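Local coordinates for putative calcium-regulated periplasmic protein (Bacteroides thetaiotaomicron, PDB 3DB7) that binds calcium ions, several of them shared between two subunits, and is probably a calcium-regulated periplasmic protein of the PepSY-like family, at residues A[19-24]-A[54-59]; A[82-87]-A[120-125]; A[104-109]-A[114-119]. One frame throughout, in Å; residues are numbered along the deposited sequence. Where two conformers were deposited one is given.

Interaction 1: residues A[19-24]-A[54-59]; sequences QFIKQH and VEFDKK. With CA (calcium ion), chain B; CA (calcium ion), chain C.
Phe20 and Ile21, neighbours on helix 15-24, are the residues that reach strand 53-56, and both meet the ring of Phe56. Phe20 does most of the work. Its CG stands anti to the backbone N (chi1 -174°), which sends the ring out toward the strand. There CD2 of Phe20 lies 3.7 Å from CE1 of Phe56, at the edge of the Phe56 ring. The two ring planes are nearly perpendicular, at 87°, with centroids 5.7 Å apart. Farther round the Phe20 ring, CE2 touches CG1 of Val54 at 4.2 Å. That same methyl lies over one face of the Phe56 ring, near its rim, so the strand's own valine and phenylalanine pack against each other beneath the helix. Next comes Ile21, whose CG1 sits 4.1 Å from CZ of Phe56. One turn on from Phe20, His24 does not reach the strand; its CD2 covers a face of the Phe20 ring instead. Between Val54 and Phe56, Glu55 points to the other side of the sheet. Its OE1 and OE2 together chelate one calcium ion, with Glu36 and Glu45; OE1 also reaches a second, where Glu64 binds. Asp124, Asp126 and the Ile125 carbonyl of the second subunit share an ion with OE1. The helix thus meets one face of the strand through apolar contacts, while Glu55 takes its charge to the calcium ions on the other.

Interaction 2: residues A[82-87]-A[120-125]; sequences QKYVTT and FNLIDI. With CA (calcium ion), chain D; CA (calcium ion), chain E.
Helix 79-88 lies across one face of the antiparallel sheet, and its Tyr84 reaches Leu122 and Ile125 of the last strand within the chain, 122-126. With chi1 at -170° the ring swings away from the backbone N and delivers its phenol end to the strand. CD2 of Leu122 lies 3.5 Å from Tyr84 OH and 4.0 Å from Tyr84 CZ, the two side chains crossing at about a right angle. Ile125 adds its CD1, 3.8 Å from the same Tyr84 OH, and both methyls meet the hydroxyl from the strand side by van der Waals contact. Gly1 of the second subunit also packs on Tyr84, and Ala2 of that subunit on Ile125. Within the helix, Thr86 OG1 bonds to Gln82 O at 2.7 Å, doubling the backbone bond from Thr86 N; the two donors come from opposite faces of the carbonyl plane. Thr87 treats Lys83 O in the same way. On the strand, a classic beta bulge sets Ile123 and Asp124 together opposite the single residue Lys115. Asp124 turns away from the helix and divides its carboxylate between two calcium ions, OD1 on one and OD2 on the other. The first, also held by Ile125 O, takes glutamates of the second subunit too. This is the helix-on-antiparallel-sheet packing of a PepSY-like fold, its edge strand giving calcium ligands at the subunit interface.

Interaction 3: residues A[104-109]-A[114-119]; sequences YEVKLS and LKFDLK. With CA (calcium ion), chain F.
Tyr104 and Phe116 form a hydrogen-bonded antiparallel pair: Tyr104 N gives to Phe116 O at 2.8 Å, and Phe116 N returns a bond to Tyr104 O at 2.9 Å. Val106 and Leu114 repeat the exchange two residues on. Between them sits the non-hydrogen-bonded pair Glu105 and Lys115, their CA atoms 4.5 Å apart. Lys115 CA makes a CA-H...O contact with Tyr104 O. This is a beta hairpin, strands 103-108 and 113-117. Tyr104, Val106, Leu114 and Phe116 share the face toward helix 79-88, where Ile81 packs against Tyr104, Val106 and Phe116. On the other face Glu105 and Lys115 run side by side, CG to CG 3.9 Å. Glu105 OE2 binds a calcium ion at 2.3 Å, along with Glu105 of the second subunit and waters whose sites lie too close together to be all occupied at once. Beyond the strands, the Leu118 side chain runs at about a right angle to Tyr104, its CD2 3.6 Å from Tyr104 CE1, and the Asp117 carbonyl meets the Tyr104 ring at its edge. A water links Tyr104 OH to Leu118 O, tying ring to turn. That turn is shaped by Asp117, whose OD1 accepts from Asn121 N and, weakly, from Lys119 N.

In the fold
All three contacts belong to one antiparallel sheet, and they differ in how they use it. Interactions 1 and 2 each lay a helix on a strand and are buried, the first through aromatic and aliphatic side chains, the second through a tyrosine's phenol end against Leu122 and Ile125; their centres lie 24 Å apart, on opposite sides of the chain's centre. Interaction 3 is a strand pair held by backbone hydrogen bonds, only partly buried and nested within the loop that interaction 2 closes. Those two touch: strands 113-117 and 122-126 are neighbours in the sheet, and Phe120 packs against Tyr104. Each contact also carries an acidic residue that shares a calcium ion with the second subunit.

Interaction 1: residues A[19-24]-A[54-59]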
# COMPACT_ATOMS: atom_id res chain seq x y z
N GLN A 19 17.00 -3.13 18.46
CA GLN A 19 16.85 -4.56 18.78
C GLN A 19 16.27 -5.34 17.60
O GLN A 19 16.70 -6.44 17.31
CB GLN A 19 15.98 -4.74 20.02
CG GLN A 19 16.65 -4.30 21.36
CD GLN A 19 15.67 -3.92 22.46
OE1 GLN A 19 16.03 -3.21 23.41
NE2 GLN A 19 14.43 -4.36 22.32
N PHE A 20 15.33 -4.73 16.91
CA PHE A 20 14.69 -5.39 15.78
C PHE A 20 15.70 -5.68 14.68
O PHE A 20 15.71 -6.75 14.08
CB PHE A 20 13.55 -4.52 15.27
CG PHE A 20 12.71 -5.16 14.19
CD1 PHE A 20 11.63 -5.92 14.52
CD2 PHE A 20 12.97 -4.92 12.86
CE1 PHE A 20 10.83 -6.47 13.52
CE2 PHE A 20 12.12 -5.48 11.86
CZ PHE A 20 11.07 -6.24 12.24
N ILE A 21 16.56 -4.71 14.40
CA ILE A 21 17.61 -4.84 13.37
C ILE A 21 18.56 -5.98 13.72
O ILE A 21 18.90 -6.80 12.91
CB ILE A 21 18.37 -3.46 13.21
CG1 ILE A 21 17.42 -2.39 12.62
CG2 ILE A 21 19.66 -3.60 12.36
CD1 ILE A 21 17.96 -1.04 12.81
N LYS A 22 18.97 -6.00 14.97
CA LYS A 22 19.88 -7.04 15.43
C LYS A 22 19.21 -8.40 15.38
O LYS A 22 19.83 -9.39 14.98
CB LYS A 22 20.43 -6.70 16.81
CG LYS A 22 21.46 -5.59 16.65
CD LYS A 22 21.91 -4.93 17.92
CE LYS A 22 23.12 -4.05 17.62
NZ LYS A 22 24.32 -4.83 17.16
N GLN A 23 17.93 -8.43 15.73
CA GLN A 23 17.19 -9.70 15.78
C GLN A 23 17.04 -10.30 14.40
O GLN A 23 17.28 -11.51 14.18
CB GLN A 23 15.82 -9.51 16.40
CG GLN A 23 15.02 -10.82 16.51
CD GLN A 23 15.74 -11.86 17.33
OE1 GLN A 23 16.35 -11.53 18.35
NE2 GLN A 23 15.72 -13.12 16.87
N HIS A 24 16.63 -9.47 13.45
CA HIS A 24 16.16 -10.02 12.15
C HIS A 24 17.05 -9.72 10.98
O HIS A 24 16.89 -10.36 9.93
CB HIS A 24 14.78 -9.50 11.80
CG HIS A 24 13.75 -9.83 12.81
ND1 HIS A 24 13.30 -11.11 13.02
CD2 HIS A 24 13.11 -9.04 13.71
CE1 HIS A 24 12.44 -11.10 14.03
NE2 HIS A 24 12.27 -9.84 14.43
N VAL A 54 13.74 -0.95 6.40
CA VAL A 54 12.73 -1.03 7.43
C VAL A 54 12.39 0.36 7.90
O VAL A 54 13.29 1.21 8.04
CB VAL A 54 13.18 -1.84 8.68
CG1 VAL A 54 12.07 -1.91 9.73
CG2 VAL A 54 13.58 -3.26 8.27
N GLU A 55 11.10 0.64 8.10
CA GLU A 55 10.65 1.89 8.70
C GLU A 55 9.96 1.60 9.99
O GLU A 55 9.18 0.63 10.08
CB GLU A 55 9.72 2.65 7.77
CG GLU A 55 9.38 4.05 8.28
CD GLU A 55 8.88 4.96 7.17
OE1 GLU A 55 8.39 4.46 6.09
OE2 GLU A 55 8.99 6.18 7.37
N PHE A 56 10.22 2.45 10.97
CA PHE A 56 9.72 2.35 12.32
C PHE A 56 8.98 3.60 12.71
O PHE A 56 9.30 4.70 12.24
CB PHE A 56 10.88 2.16 13.33
CG PHE A 56 11.80 1.01 13.04
CD1 PHE A 56 11.56 -0.24 13.62
CD2 PHE A 56 12.97 1.18 12.31
CE1 PHE A 56 12.42 -1.27 13.39
CE2 PHE A 56 13.84 0.13 12.09
CZ PHE A 56 13.56 -1.08 12.63
N ASP A 57 8.01 3.42 13.58
CA ASP A 57 7.34 4.60 14.17
C ASP A 57 8.23 5.26 15.18
O ASP A 57 9.35 4.79 15.43
CB ASP A 57 5.94 4.25 14.73
CG ASP A 57 5.95 3.40 15.95
OD1 ASP A 57 6.98 3.23 16.62
OD2 ASP A 57 4.81 2.97 16.31
N LYS A 58 7.73 6.33 15.76
CA LYS A 58 8.52 7.15 16.68
C LYS A 58 8.95 6.39 17.92
O LYS A 58 9.93 6.79 18.59
CB LYS A 58 7.75 8.44 17.09
CG LYS A 58 6.52 8.14 17.87
CD LYS A 58 5.67 9.38 18.19
CE LYS A 58 4.50 8.99 19.06
N LYS A 59 8.26 5.29 18.21
CA LYS A 59 8.58 4.43 19.35
C LYS A 59 9.50 3.26 19.02
O LYS A 59 9.87 2.47 19.88
CB LYS A 59 7.30 3.87 19.98
CG LYS A 59 6.40 4.94 20.57
CD LYS A 59 5.13 4.32 21.18
CA CA B . 8.89 6.61 4.90
CA CA C . 6.64 3.55 4.87
O HOH W 1 4.79 1.96 4.54
O HOH W 2 5.95 2.95 7.11

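Interaction 2: residues A[82-87]-A[120-125]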
# COMPACT_ATOMS: atom_id res chain seq x y z
N GLN A 82 1.29 -16.03 7.45
CA GLN A 82 2.27 -16.94 6.85
C GLN A 82 1.59 -18.22 6.35
O GLN A 82 1.87 -18.75 5.28
CB GLN A 82 3.37 -17.22 7.86
CG GLN A 82 4.36 -18.27 7.41
CD GLN A 82 5.23 -17.87 6.23
OE1 GLN A 82 5.04 -16.80 5.61
NE2 GLN A 82 6.18 -18.75 5.89
N LYS A 83 0.61 -18.69 7.12
CA LYS A 83 -0.12 -19.87 6.73
C LYS A 83 -0.98 -19.57 5.52
O LYS A 83 -0.99 -20.37 4.62
CB LYS A 83 -0.99 -20.44 7.85
CG LYS A 83 -1.72 -21.70 7.44
CD LYS A 83 -2.35 -22.43 8.56
CE LYS A 83 -3.20 -23.55 8.08
NZ LYS A 83 -3.83 -24.36 9.22
N TYR A 84 -1.67 -18.42 5.49
CA TYR A 84 -2.47 -18.08 4.32
C TYR A 84 -1.60 -18.02 3.06
O TYR A 84 -1.97 -18.53 1.99
CB TYR A 84 -3.22 -16.71 4.54
CG TYR A 84 -4.22 -16.42 3.49
CD1 TYR A 84 -5.49 -16.87 3.63
CD2 TYR A 84 -3.85 -15.80 2.29
CE1 TYR A 84 -6.41 -16.72 2.63
CE2 TYR A 84 -4.78 -15.62 1.32
CZ TYR A 84 -6.05 -16.09 1.50
OH TYR A 84 -7.01 -16.00 0.47
N VAL A 85 -0.46 -17.38 3.18
CA VAL A 85 0.43 -17.19 2.03
C VAL A 85 1.00 -18.51 1.54
O VAL A 85 0.96 -18.84 0.37
CB VAL A 85 1.55 -16.17 2.30
CG1 VAL A 85 2.57 -16.22 1.19
CG2 VAL A 85 0.98 -14.73 2.53
N THR A 86 1.50 -19.31 2.46
CA THR A 86 2.10 -20.58 2.08
C THR A 86 1.11 -21.64 1.61
O THR A 86 1.47 -22.54 0.90
CB THR A 86 3.01 -21.12 3.17
OG1 THR A 86 2.28 -21.30 4.39
CG2 THR A 86 4.18 -20.21 3.39
N THR A 87 -0.14 -21.49 2.00
CA THR A 87 -1.23 -22.35 1.49
C THR A 87 -1.64 -21.94 0.08
O THR A 87 -1.72 -22.77 -0.82
CB THR A 87 -2.48 -22.25 2.38
OG1 THR A 87 -2.15 -22.71 3.70
CG2 THR A 87 -3.67 -23.07 1.78
N PHE A 120 -6.31 -10.88 11.61
CA PHE A 120 -5.78 -11.72 10.52
C PHE A 120 -6.85 -12.28 9.61
O PHE A 120 -6.64 -13.26 8.89
CB PHE A 120 -4.82 -12.85 11.02
CG PHE A 120 -3.93 -12.42 12.10
CD1 PHE A 120 -2.96 -11.49 11.88
CD2 PHE A 120 -4.11 -12.91 13.37
CE1 PHE A 120 -2.15 -11.05 12.96
CE2 PHE A 120 -3.30 -12.49 14.42
CZ PHE A 120 -2.32 -11.58 14.20
N ASN A 121 -7.99 -11.60 9.59
CA ASN A 121 -9.02 -11.91 8.58
C ASN A 121 -8.69 -11.19 7.27
O ASN A 121 -8.29 -10.05 7.26
CB ASN A 121 -10.38 -11.46 9.03
CG ASN A 121 -10.79 -12.14 10.31
OD1 ASN A 121 -10.86 -13.34 10.38
ND2 ASN A 121 -11.04 -11.35 11.36
N LEU A 122 -8.79 -11.92 6.17
CA LEU A 122 -8.54 -11.35 4.87
C LEU A 122 -9.56 -10.28 4.55
O LEU A 122 -10.75 -10.51 4.69
CB LEU A 122 -8.64 -12.45 3.81
CG LEU A 122 -8.26 -12.04 2.40
CD1 LEU A 122 -6.70 -11.84 2.28
CD2 LEU A 122 -8.73 -13.07 1.36
N ILE A 123 -9.09 -9.12 4.11
CA ILE A 123 -10.00 -8.04 3.71
C ILE A 123 -9.74 -7.48 2.31
O ILE A 123 -10.52 -6.65 1.84
CB ILE A 123 -10.01 -6.90 4.75
CG1 ILE A 123 -8.63 -6.24 4.93
CG2 ILE A 123 -10.64 -7.44 6.13
CD1 ILE A 123 -8.64 -5.02 5.84
N ASP A 124 -8.71 -7.97 1.63
CA ASP A 124 -8.48 -7.58 0.22
C ASP A 124 -7.46 -8.51 -0.42
O ASP A 124 -6.50 -8.90 0.20
CB ASP A 124 -7.95 -6.16 0.14
CG ASP A 124 -8.14 -5.50 -1.24
OD1 ASP A 124 -8.64 -6.16 -2.16
OD2 ASP A 124 -7.74 -4.30 -1.30
N ILE A 125 -7.72 -8.88 -1.66
CA ILE A 125 -6.70 -9.42 -2.56
C ILE A 125 -6.68 -8.57 -3.82
O ILE A 125 -7.73 -8.30 -4.40
CB ILE A 125 -7.04 -10.84 -3.02
CG1 ILE A 125 -7.21 -11.77 -1.79
CG2 ILE A 125 -5.92 -11.38 -3.99
CD1 ILE A 125 -7.44 -13.25 -2.17
CA CA D . -9.25 -6.47 -4.38
CA CA E . -7.66 -3.16 -3.43
O HOH W 3 -9.27 -1.68 -2.41
O HOH W 4 -6.30 -1.38 -2.40

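Interaction 3: residues A[104-109]-A[114-119]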
# COMPACT_ATOMS: atom_id res chain seq x y z
N TYR A 104 -2.80 -5.16 8.24
CA TYR A 104 -1.52 -5.57 7.65
C TYR A 104 -1.67 -5.61 6.14
O TYR A 104 -2.71 -6.07 5.64
CB TYR A 104 -1.14 -6.98 8.02
CG TYR A 104 -0.94 -7.21 9.43
CD1 TYR A 104 -2.00 -7.54 10.28
CD2 TYR A 104 0.33 -7.11 9.95
CE1 TYR A 104 -1.81 -7.78 11.61
CE2 TYR A 104 0.56 -7.32 11.34
CZ TYR A 104 -0.53 -7.63 12.14
OH TYR A 104 -0.42 -7.88 13.50
N GLU A 105 -0.67 -5.10 5.41
CA GLU A 105 -0.52 -5.30 3.95
C GLU A 105 0.64 -6.26 3.74
O GLU A 105 1.64 -6.23 4.48
CB GLU A 105 -0.13 -4.02 3.23
CG GLU A 105 -1.21 -2.92 3.11
CD GLU A 105 -0.67 -1.65 2.42
OE1 GLU A 105 0.40 -1.71 1.74
OE2 GLU A 105 -1.31 -0.59 2.57
N VAL A 106 0.50 -7.15 2.75
CA VAL A 106 1.56 -8.04 2.35
C VAL A 106 1.69 -8.03 0.83
O VAL A 106 0.70 -8.16 0.12
CB VAL A 106 1.17 -9.45 2.81
CG1 VAL A 106 2.14 -10.43 2.35
CG2 VAL A 106 1.03 -9.44 4.39
N LYS A 107 2.92 -7.83 0.33
CA LYS A 107 3.19 -7.84 -1.12
C LYS A 107 4.01 -9.05 -1.44
O LYS A 107 5.05 -9.29 -0.79
CB LYS A 107 3.96 -6.59 -1.56
CG LYS A 107 4.26 -6.49 -3.03
CD LYS A 107 3.11 -5.86 -3.78
CE LYS A 107 3.51 -5.48 -5.22
NZ LYS A 107 2.32 -5.30 -6.11
N LEU A 108 3.56 -9.84 -2.40
CA LEU A 108 4.20 -11.11 -2.70
C LEU A 108 5.05 -10.97 -3.97
O LEU A 108 4.83 -10.06 -4.79
CB LEU A 108 3.16 -12.21 -2.95
CG LEU A 108 2.16 -12.44 -1.81
CD1 LEU A 108 1.14 -13.56 -2.18
CD2 LEU A 108 2.84 -12.68 -0.50
N SER A 109 5.94 -11.93 -4.16
CA SER A 109 6.84 -11.89 -5.33
C SER A 109 6.12 -12.06 -6.68
O SER A 109 6.67 -11.71 -7.75
CB SER A 109 7.93 -12.93 -5.18
OG SER A 109 7.37 -14.21 -4.94
N LEU A 114 -2.04 -8.56 -0.49
CA LEU A 114 -3.08 -9.02 0.40
C LEU A 114 -3.19 -8.08 1.56
O LEU A 114 -2.19 -7.51 1.98
CB LEU A 114 -2.70 -10.41 0.96
CG LEU A 114 -2.34 -11.52 -0.04
CD1 LEU A 114 -1.84 -12.73 0.72
CD2 LEU A 114 -3.52 -11.83 -0.94
N LYS A 115 -4.39 -7.87 2.05
CA LYS A 115 -4.60 -7.09 3.28
C LYS A 115 -5.38 -7.93 4.24
O LYS A 115 -6.31 -8.65 3.87
CB LYS A 115 -5.36 -5.81 2.95
CG LYS A 115 -4.52 -4.81 2.17
CD LYS A 115 -5.29 -3.52 1.79
CE LYS A 115 -5.69 -2.75 2.96
NZ LYS A 115 -6.42 -1.43 2.56
N PHE A 116 -5.02 -7.79 5.51
CA PHE A 116 -5.65 -8.53 6.62
C PHE A 116 -6.01 -7.51 7.70
O PHE A 116 -5.23 -6.55 7.96
CB PHE A 116 -4.71 -9.56 7.21
CG PHE A 116 -4.26 -10.58 6.24
CD1 PHE A 116 -3.19 -10.32 5.38
CD2 PHE A 116 -4.89 -11.82 6.18
CE1 PHE A 116 -2.77 -11.29 4.48
CE2 PHE A 116 -4.46 -12.78 5.29
CZ PHE A 116 -3.41 -12.52 4.45
N ASP A 117 -7.10 -7.73 8.41
CA ASP A 117 -7.34 -6.94 9.61
C ASP A 117 -6.41 -7.43 10.72
O ASP A 117 -5.60 -8.35 10.54
CB ASP A 117 -8.85 -6.91 9.98
CG ASP A 117 -9.38 -8.23 10.52
OD1 ASP A 117 -8.57 -9.13 10.86
OD2 ASP A 117 -10.65 -8.38 10.57
N LEU A 118 -6.51 -6.78 11.87
CA LEU A 118 -5.56 -7.06 12.95
C LEU A 118 -5.85 -8.40 13.62
O LEU A 118 -5.04 -8.87 14.45
CB LEU A 118 -5.48 -5.88 13.95
CG LEU A 118 -4.84 -4.59 13.40
CD1 LEU A 118 -4.59 -3.56 14.54
CD2 LEU A 118 -3.57 -4.87 12.67
N LYS A 119 -6.99 -8.99 13.30
CA LYS A 119 -7.29 -10.34 13.74
C LYS A 119 -7.00 -11.36 12.64
O LYS A 119 -7.40 -12.51 12.71
CB LYS A 119 -8.74 -10.45 14.23
CG LYS A 119 -9.00 -9.55 15.44
CD LYS A 119 -10.48 -9.35 15.67
CE LYS A 119 -10.77 -8.28 16.74
NZ LYS A 119 -12.14 -7.72 16.54
CA CA F . -2.47 0.90 3.86
O HOH W 5 -2.58 -7.98 15.15
O HOH W 6 -3.64 0.52 5.66
O HOH W 7 -4.47 -0.37 4.11
O HOH W 8 -3.89 2.36 4.98
O HOH W 9 -1.98 2.84 5.01